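Local coordinates for ribonucleoside-diphosphate reductase, alpha chain (Actinobacillus ureae ATCC 25976, PDB 6DQX), which probably reduces ribonucleoside diphosphates to deoxyribonucleotide precursors of DNA, as the catalytic subunit of a class Id ribonucleotide reductase, at residues T26-D29 with F30-L33; S113-E116 with I117-T121. All coordinates share one frame; numbering follows the deposited sequence.

Contact 1: residues T26-D29 with F30-L33; sequences TRPD and FEWL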
# COMPACT_ATOMS: atom_id res chain seq x y z
N THR A 26 27.73 46.75 -11.72
CA THR A 26 26.43 47.43 -12.03
C THR A 26 25.21 46.72 -11.42
O THR A 26 24.41 47.37 -10.74
CB THR A 26 26.25 47.64 -13.56
OG1 THR A 26 25.00 48.31 -13.80
CG2 THR A 26 26.30 46.31 -14.36
N ARG A 27 25.05 45.41 -11.66
CA ARG A 27 23.91 44.66 -11.12
C ARG A 27 24.06 44.55 -9.60
O ARG A 27 25.11 44.11 -9.12
CB ARG A 27 23.86 43.26 -11.76
CG ARG A 27 22.73 42.39 -11.29
CD ARG A 27 22.65 41.07 -12.06
NE ARG A 27 23.69 40.12 -11.67
CZ ARG A 27 24.83 39.87 -12.33
NH1 ARG A 27 25.66 38.95 -11.85
NH2 ARG A 27 25.16 40.52 -13.43
N PRO A 28 23.04 44.98 -8.84
CA PRO A 28 23.17 44.85 -7.38
C PRO A 28 23.15 43.39 -6.94
O PRO A 28 22.54 42.55 -7.61
CB PRO A 28 21.91 45.52 -6.83
CG PRO A 28 21.19 46.10 -7.99
CD PRO A 28 21.71 45.48 -9.24
N ASP A 29 23.81 43.14 -5.80
CA ASP A 29 23.68 41.86 -5.11
C ASP A 29 22.21 41.57 -4.85
O ASP A 29 21.44 42.46 -4.43
CB ASP A 29 24.43 41.84 -3.75
CG ASP A 29 25.92 41.64 -3.88
OD1 ASP A 29 26.45 41.47 -4.99
OD2 ASP A 29 26.58 41.61 -2.83
N PHE A 30 21.82 40.31 -5.09
CA PHE A 30 20.46 39.82 -4.87
C PHE A 30 19.39 40.53 -5.67
O PHE A 30 18.24 40.57 -5.28
CB PHE A 30 20.12 39.76 -3.38
CG PHE A 30 21.01 38.83 -2.62
CD1 PHE A 30 20.85 37.44 -2.72
CD2 PHE A 30 22.04 39.33 -1.84
CE1 PHE A 30 21.69 36.58 -2.04
CE2 PHE A 30 22.89 38.47 -1.16
CZ PHE A 30 22.72 37.10 -1.27
N GLU A 31 19.75 41.01 -6.86
CA GLU A 31 18.74 41.61 -7.73
C GLU A 31 17.61 40.64 -8.02
O GLU A 31 16.44 41.04 -8.09
CB GLU A 31 19.36 42.12 -9.04
CG GLU A 31 18.35 42.84 -9.93
CD GLU A 31 18.95 43.28 -11.24
OE1 GLU A 31 19.33 44.45 -11.34
OE2 GLU A 31 19.04 42.44 -12.16
N TRP A 32 17.97 39.37 -8.21
CA TRP A 32 17.02 38.28 -8.42
C TRP A 32 15.98 38.09 -7.33
O TRP A 32 14.87 37.66 -7.61
CB TRP A 32 17.77 36.94 -8.62
CG TRP A 32 18.56 36.42 -7.44
CD1 TRP A 32 19.87 36.63 -7.19
CD2 TRP A 32 18.09 35.55 -6.41
NE1 TRP A 32 20.25 35.97 -6.07
CE2 TRP A 32 19.18 35.28 -5.57
CE3 TRP A 32 16.87 34.94 -6.14
CZ2 TRP A 32 19.09 34.46 -4.45
CZ3 TRP A 32 16.75 34.13 -5.02
CH2 TRP A 32 17.87 33.89 -4.18
N LEU A 33 16.36 38.40 -6.11
CA LEU A 33 15.51 38.27 -4.94
C LEU A 33 14.63 39.52 -4.82
O LEU A 33 14.82 40.35 -3.94
CB LEU A 33 16.38 38.06 -3.70
CG LEU A 33 15.73 37.69 -2.37
CD1 LEU A 33 14.83 36.48 -2.54
CD2 LEU A 33 16.83 37.39 -1.36
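A type II beta turn from Pro28 to Glu31, in the loop that precedes helix 35-44, brings the two segments together, closed by Glu31 N donating to Pro28 O at 3.3 Å. This bond is bent, with an N-H...O angle of 137°, and the donor stands above the carbonyl plane. Phe30 takes the third position of the turn with a positive phi of 60°, as a type II turn requires. On the flank of the turn the Glu31 side chain runs back over the preceding residues: CG is anti to the backbone N (chi1 -176°) and the chain stays extended, carrying the carboxylate to Pro28 and Arg27. Arg27 and Glu31 cross at about a right angle, and the aliphatic part of Arg27 meets the carboxylate of Glu31, with Arg27 CG 3.8 Å from Glu31 OE2. No salt bridge joins them; the guanidinium of Arg27 instead bonds to Glu302 and to the carbonyl of Arg82, while Asp29 forms a salt bridge with the Arg82 side chain. The Phe30 ring packs on helices 52-67 and 72-82, meeting Tyr77 edge-to-face. The other carboxylate oxygen, Glu31 OE1, rests against the proline ring, 3.3 Å from Pro28 CD.

Contact 2: residues S113-E116 with I117-T121; sequences SIHE and IMVTT
Ser113 is the N-cap of helix 114-130, the helix of a beta-alpha-beta unit between strands 105-109 and 134-137, and its carbonyl receives Ile117 N in the first hydrogen bond across the two segments. Ser113 OG accepts from Glu116 N at 3.0 Å and donates to Glu116 OE1 at 2.7 Å, meeting that oxygen from above the carboxylate plane. The cap thus ties down both the backbone and the side chain of Glu116 at the start of the helix.

Met118 can be followed outward along the next turn. Its CB lies beside Ile114 O, which is also the acceptor for Met118 N at 2.8 Å; Met118 CG stays close to the same oxygen, 3.4 Å away. CG is anti to the carbonyl carbon (chi1 -65°), and bends at chi2 and chi3 then bring the terminal methyl, Met118 CE, back to 4.0 Å from Ile114 CG2. The two side chains run side by side, pointing the same way, and both pack on the second subunit, Ile114 on its Lys129 and Met118 on its Ile171.

His115 and Val119 form the neighbouring pair, with Val119 CG2 lying obliquely to the imidazole, 3.8 Å from His115 NE2. They too face the second subunit, against its Pro331 and Phe332. Ile117, by contrast, turns to Phe160 of helix 156-170 and to Ile110 in its own chain, its CG1 passing over Ser113 O.

Two donors of Thr120 grip Glu116 O from opposite faces of the carbonyl plane. The backbone N makes the usual helical bond, while the hydroxyl also bonds to Arg335, and Thr120 OG1 donates a second hydrogen bond to Glu116 O at 3.0 Å.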
# COMPACT_ATOMS: atom_id res chain seq x y z
N SER A 113 8.45 -10.37 -6.20
CA SER A 113 7.95 -11.06 -4.99
C SER A 113 7.09 -10.11 -4.20
O SER A 113 7.33 -8.90 -4.21
CB SER A 113 9.11 -11.59 -4.10
OG SER A 113 9.75 -10.56 -3.34
N ILE A 114 6.11 -10.64 -3.46
CA ILE A 114 5.32 -9.77 -2.60
C ILE A 114 6.21 -9.06 -1.58
O ILE A 114 6.00 -7.90 -1.28
CB ILE A 114 4.15 -10.53 -1.88
CG1 ILE A 114 3.21 -11.17 -2.92
CG2 ILE A 114 3.36 -9.56 -1.02
CD1 ILE A 114 2.48 -10.23 -3.86
N HIS A 115 7.19 -9.75 -1.01
CA HIS A 115 8.07 -9.11 -0.05
C HIS A 115 8.70 -7.84 -0.63
O HIS A 115 8.65 -6.78 -0.01
CB HIS A 115 9.15 -10.09 0.38
CG HIS A 115 10.26 -9.47 1.16
ND1 HIS A 115 11.59 -9.79 0.94
CD2 HIS A 115 10.26 -8.55 2.15
CE1 HIS A 115 12.35 -9.09 1.76
NE2 HIS A 115 11.57 -8.33 2.51
N GLU A 116 9.25 -7.96 -1.83
CA GLU A 116 9.96 -6.85 -2.47
C GLU A 116 8.98 -5.76 -2.95
O GLU A 116 9.31 -4.57 -2.91
CB GLU A 116 10.86 -7.36 -3.61
CG GLU A 116 12.01 -8.21 -3.08
CD GLU A 116 12.61 -9.18 -4.07
OE1 GLU A 116 11.89 -9.87 -4.84
OE2 GLU A 116 13.85 -9.31 -4.04
N ILE A 117 7.77 -6.17 -3.34
CA ILE A 117 6.70 -5.21 -3.63
C ILE A 117 6.33 -4.42 -2.38
O ILE A 117 6.16 -3.20 -2.46
CB ILE A 117 5.50 -5.90 -4.32
CG1 ILE A 117 5.91 -6.35 -5.73
CG2 ILE A 117 4.28 -5.00 -4.42
CD1 ILE A 117 5.04 -7.47 -6.28
N MET A 118 6.22 -5.07 -1.21
CA MET A 118 5.93 -4.32 0.02
C MET A 118 7.07 -3.41 0.48
O MET A 118 6.81 -2.31 1.02
CB MET A 118 5.51 -5.24 1.17
CG MET A 118 4.21 -6.00 0.95
SD MET A 118 2.83 -5.05 0.27
CE MET A 118 2.81 -5.64 -1.35
N VAL A 119 8.31 -3.83 0.28
CA VAL A 119 9.46 -2.97 0.58
C VAL A 119 9.35 -1.64 -0.21
O VAL A 119 9.44 -0.56 0.37
CB VAL A 119 10.80 -3.66 0.26
CG1 VAL A 119 11.95 -2.65 0.25
CG2 VAL A 119 11.09 -4.79 1.25
N THR A 120 9.07 -1.76 -1.50
CA THR A 120 8.91 -0.60 -2.37
C THR A 120 7.69 0.24 -2.00
O THR A 120 7.76 1.45 -1.97
CB THR A 120 8.87 -1.01 -3.85
OG1 THR A 120 9.96 -1.88 -4.12
CG2 THR A 120 8.94 0.24 -4.77
N THR A 121 6.58 -0.42 -1.63
CA THR A 121 5.38 0.27 -1.18
C THR A 121 5.66 1.17 0.03
O THR A 121 5.25 2.34 0.05
CB THR A 121 4.23 -0.75 -0.88
OG1 THR A 121 3.95 -1.49 -2.07
CG2 THR A 121 2.98 -0.08 -0.47

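Overall arrangement
Contacts 1 and 2 lie on opposite sides of the chain's centre, each about 27 Å from it; their own centres are about 50 Å apart and their nearest atoms about 34 Å. They follow one another along the chain. The loop of residues 26-33 lies at the surface beside helices 52-67 and 72-82 and touches no other subunit of the assembly, whereas residues 113-121 begin a helix of the barrel domain and pack against the second subunit. Neither adjoins the magnesium-binding site at His65. A bound 1,2-ethanediol, probably from the crystallisation liquor, lies about 4 Å from the Ile117 side chain in contact 2.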